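Local coordinates for protein galactose-1-phosphate uridylyltransferase (Pyrobaculum aerophilum str. IM2, PDB 6K9Z) that probably transfers uridylyl groups between UDP-glucose and hexose 1-phosphates such as galactose 1-phosphate, and binds zinc, iron and UDP, at residues A[247-252]-A[267-272]. The protein carries 1 engineered substitution. Sequence-based numbering, arbitrary orientation.
Sequences YIMVLH and FEIYGM. With FE (Fe (III) ion), chain E.
Leu-251 sets its methyl CD1 over the middle of one face of the Phe-267 ring, 3.9 Å from the centroid, a CH-pi contact at a non-hydrogen-bonded pair of two antiparallel strands. From the next such pair Met-249 brings SD obliquely to the same ring, 4.1 Å from Phe-267 CD2, a Met-aromatic contact. Cut back to an alanine, Phe-267 would probably leave Leu-251 CD1 and the Met-249 sulfur without their aromatic partner and open a gap between the sheet and helix 220-240.

On the opposite face of the sheet, Ile-248 lays CG2 against Tyr-270 CD2 at 3.8 Å, while their backbones exchange two hydrogen bonds. Glu-268 has CG anti to its carbonyl carbon (chi1 -54°) and an extended chain beyond. Its OE1 reaches the iron at 2.3 Å. His-252 ND1 binds the metal at 2.2 Å, and NE2 hydrogen-bonds to Gly-288 O of the second subunit. Glu-268 OE2 accepts a 2.6 Å hydrogen bond from Tyr-270 OH, which should steady the carboxylate. Glu-156, His-266 and a water are further ligands.

In the half-barrel sheet, strand 121-128 flanks 247-252 and strand 202-208 flanks 267-271; helix 220-240 covers the face carrying Met-249, Phe-267 and Ile-269.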
ATOM      1  N   TYR A 247       0.873 -13.779  -4.744  1.00 17.47           N
ATOM      2  CA  TYR A 247       2.038 -12.964  -4.351  1.00 17.11           C
ATOM      3  C   TYR A 247       2.231 -11.821  -5.345  1.00 17.00           C
ATOM      4  O   TYR A 247       1.674 -11.830  -6.491  1.00 16.40           O
ATOM      5  CB  TYR A 247       3.321 -13.797  -4.270  1.00 17.11           C
ATOM      6  CG  TYR A 247       3.801 -14.335  -5.589  1.00 17.45           C
ATOM      7  CD1 TYR A 247       4.570 -13.550  -6.417  1.00 17.39           C
ATOM      8  CD2 TYR A 247       3.470 -15.604  -6.006  1.00 18.35           C
ATOM      9  CE1 TYR A 247       5.006 -13.993  -7.652  1.00 17.78           C
ATOM     10  CE2 TYR A 247       3.898 -16.074  -7.242  1.00 18.87           C
ATOM     11  CZ  TYR A 247       4.638 -15.254  -8.067  1.00 18.31           C
ATOM     12  OH  TYR A 247       5.029 -15.665  -9.305  1.00 19.05           O
ATOM     13  N   ILE A 248       3.067 -10.894  -4.882  1.00 16.56           N
ATOM     14  CA  ILE A 248       3.530  -9.709  -5.618  1.00 16.86           C
ATOM     15  C   ILE A 248       5.038  -9.836  -5.683  1.00 16.54           C
ATOM     16  O   ILE A 248       5.649 -10.150  -4.665  1.00 16.32           O
ATOM     17  CB  ILE A 248       3.107  -8.445  -4.895  1.00 18.97           C
ATOM     18  CG1 ILE A 248       1.582  -8.314  -4.956  1.00 19.79           C
ATOM     19  CG2 ILE A 248       3.845  -7.252  -5.439  1.00 19.29           C
ATOM     20  CD1 ILE A 248       0.985  -7.688  -3.745  1.00 21.54           C
ATOM     21  N   MET A 249       5.596  -9.575  -6.842  1.00 16.14           N
ATOM     22  CA  MET A 249       7.071  -9.458  -6.982  1.00 15.90           C
ATOM     23  C   MET A 249       7.436  -8.147  -7.670  1.00 15.33           C
ATOM     24  O   MET A 249       6.748  -7.770  -8.612  1.00 16.05           O
ATOM     25  CB  MET A 249       7.626 -10.618  -7.791  1.00 18.13           C
ATOM     26  CG  MET A 249       9.124 -10.484  -7.989  1.00 20.09           C
ATOM     27  SD  MET A 249       9.836 -12.076  -8.492  1.00 26.62           S
ATOM     28  CE  MET A 249       9.345 -12.041 -10.209  1.00 24.36           C
ATOM     29  N   VAL A 250       8.428  -7.439  -7.133  1.00 14.29           N
ATOM     30  CA  VAL A 250       8.876  -6.160  -7.716  1.00 13.82           C
ATOM     31  C   VAL A 250      10.402  -6.157  -7.693  1.00 13.30           C
ATOM     32  O   VAL A 250      10.997  -6.635  -6.773  1.00 13.37           O
ATOM     33  CB  VAL A 250       8.250  -4.958  -6.973  1.00 14.05           C
ATOM     34  CG1 VAL A 250       8.662  -4.903  -5.523  1.00 13.97           C
ATOM     35  CG2 VAL A 250       8.478  -3.626  -7.682  1.00 13.88           C
ATOM     36  N   LEU A 251      10.963  -5.602  -8.739  1.00 13.62           N
ATOM     37  CA  LEU A 251      12.415  -5.356  -8.869  1.00 13.39           C
ATOM     38  C   LEU A 251      12.720  -3.926  -8.430  1.00 13.36           C
ATOM     39  O   LEU A 251      12.282  -2.994  -9.103  1.00 15.26           O
ATOM     40  CB  LEU A 251      12.850  -5.562 -10.313  1.00 13.61           C
ATOM     41  CG  LEU A 251      14.311  -5.193 -10.615  1.00 13.77           C
ATOM     42  CD1 LEU A 251      15.233  -5.914  -9.634  1.00 13.70           C
ATOM     43  CD2 LEU A 251      14.658  -5.537 -12.065  1.00 14.31           C
ATOM     44  N   HIS A 252      13.464  -3.771  -7.359  1.00 13.12           N
ATOM     45  CA  HIS A 252      13.972  -2.472  -6.855  1.00 12.92           C
ATOM     46  C   HIS A 252      15.387  -2.349  -7.419  1.00 13.63           C
ATOM     47  O   HIS A 252      16.252  -3.119  -6.982  1.00 15.07           O
ATOM     48  CB  HIS A 252      13.937  -2.482  -5.333  1.00 12.83           C
ATOM     49  CG  HIS A 252      12.572  -2.277  -4.789  1.00 12.83           C
ATOM     50  ND1 HIS A 252      12.328  -2.230  -3.425  1.00 13.49           N
ATOM     51  CD2 HIS A 252      11.411  -2.010  -5.423  1.00 12.95           C
ATOM     52  CE1 HIS A 252      11.036  -1.979  -3.250  1.00 13.25           C
ATOM     53  NE2 HIS A 252      10.422  -1.848  -4.436  1.00 12.93           N
ATOM     54  N   PHE A 267      15.061  -8.191  -5.722  1.00 12.75           N
ATOM     55  CA  PHE A 267      13.652  -8.548  -5.923  1.00 13.38           C
ATOM     56  C   PHE A 267      12.978  -8.611  -4.552  1.00 13.78           C
ATOM     57  O   PHE A 267      13.563  -9.203  -3.629  1.00 14.53           O
ATOM     58  CB  PHE A 267      13.503  -9.847  -6.689  1.00 13.81           C
ATOM     59  CG  PHE A 267      13.944  -9.754  -8.127  1.00 14.15           C
ATOM     60  CD1 PHE A 267      15.298  -9.861  -8.443  1.00 15.14           C
ATOM     61  CD2 PHE A 267      13.036  -9.537  -9.135  1.00 15.56           C
ATOM     62  CE1 PHE A 267      15.715  -9.819  -9.773  1.00 15.59           C
ATOM     63  CE2 PHE A 267      13.453  -9.536 -10.454  1.00 15.59           C
ATOM     64  CZ  PHE A 267      14.786  -9.578 -10.770  1.00 15.92           C
ATOM     65  N   GLU A 268      11.815  -7.956  -4.418  1.00 13.76           N
ATOM     66  CA  GLU A 268      10.974  -8.140  -3.213  1.00 13.91           C
ATOM     67  C   GLU A 268       9.799  -9.021  -3.634  1.00 13.85           C
ATOM     68  O   GLU A 268       9.128  -8.712  -4.630  1.00 14.14           O
ATOM     69  CB  GLU A 268      10.572  -6.828  -2.554  1.00 14.19           C
ATOM     70  CG  GLU A 268      11.723  -5.922  -2.211  1.00 14.75           C
ATOM     71  CD  GLU A 268      11.388  -4.727  -1.364  1.00 15.79           C
ATOM     72  OE1 GLU A 268      12.319  -4.172  -0.767  1.00 16.72           O
ATOM     73  OE2 GLU A 268      10.207  -4.340  -1.356  1.00 16.72           O
ATOM     74  N   ILE A 269       9.525 -10.048  -2.836  1.00 13.82           N
ATOM     75  CA  ILE A 269       8.354 -10.909  -3.045  1.00 14.33           C
ATOM     76  C   ILE A 269       7.479 -10.826  -1.785  1.00 14.54           C
ATOM     77  O   ILE A 269       7.995 -11.125  -0.681  1.00 13.90           O
ATOM     78  CB  ILE A 269       8.803 -12.345  -3.355  1.00 15.31           C
ATOM     79  CG1 ILE A 269       9.637 -12.488  -4.620  1.00 15.46           C
ATOM     80  CG2 ILE A 269       7.599 -13.248  -3.431  1.00 15.66           C
ATOM     81  CD1 ILE A 269      10.453 -13.775  -4.626  1.00 16.89           C
ATOM     82  N   TYR A 270       6.203 -10.501  -1.976  1.00 14.90           N
ATOM     83  CA  TYR A 270       5.183 -10.379  -0.911  1.00 15.51           C
ATOM     84  C   TYR A 270       4.205 -11.518  -1.123  1.00 16.90           C
ATOM     85  O   TYR A 270       3.386 -11.385  -1.975  1.00 16.42           O
ATOM     86  CB  TYR A 270       4.497  -9.028  -0.948  1.00 15.67           C
ATOM     87  CG  TYR A 270       5.375  -7.827  -1.139  1.00 15.30           C
ATOM     88  CD1 TYR A 270       6.646  -7.729  -0.623  1.00 15.71           C
ATOM     89  CD2 TYR A 270       4.858  -6.727  -1.799  1.00 16.26           C
ATOM     90  CE1 TYR A 270       7.406  -6.577  -0.757  1.00 14.91           C
ATOM     91  CE2 TYR A 270       5.596  -5.567  -1.985  1.00 16.25           C
ATOM     92  CZ  TYR A 270       6.900  -5.509  -1.486  1.00 16.06           C
ATOM     93  OH  TYR A 270       7.611  -4.360  -1.689  1.00 16.03           O
ATOM     94  N   GLY A 271       4.370 -12.625  -0.393  1.00 17.41           N
ATOM     95  CA  GLY A 271       3.365 -13.694  -0.338  1.00 17.64           C
ATOM     96  C   GLY A 271       2.240 -13.289   0.560  1.00 18.44           C
ATOM     97  O   GLY A 271       2.520 -12.865   1.728  1.00 18.19           O
ATOM     98  N   MET A 272       1.006 -13.378   0.069  1.00 18.61           N
ATOM     99  CA  MET A 272      -0.098 -12.612   0.702  1.00 19.48           C
ATOM    100  C   MET A 272      -0.987 -13.526   1.550  1.00 20.30           C
ATOM    101  O   MET A 272      -1.999 -13.054   2.036  1.00 21.35           O
ATOM    102  CB  MET A 272      -0.895 -11.805  -0.325  1.00 19.76           C
ATOM    103  CG  MET A 272      -0.042 -10.762  -1.040  1.00 20.05           C
ATOM    104  SD  MET A 272       0.610  -9.561   0.184  1.00 21.39           S
ATOM    105  CE  MET A 272      -0.854  -8.574   0.415  1.00 23.47           C
TER
HETATM  106 FE    FE E 403      13.576  -2.463  -1.578  1.00 14.53          FE
HETATM  107  O   HOH W   1      14.376  -2.614   0.504  1.00 15.61           O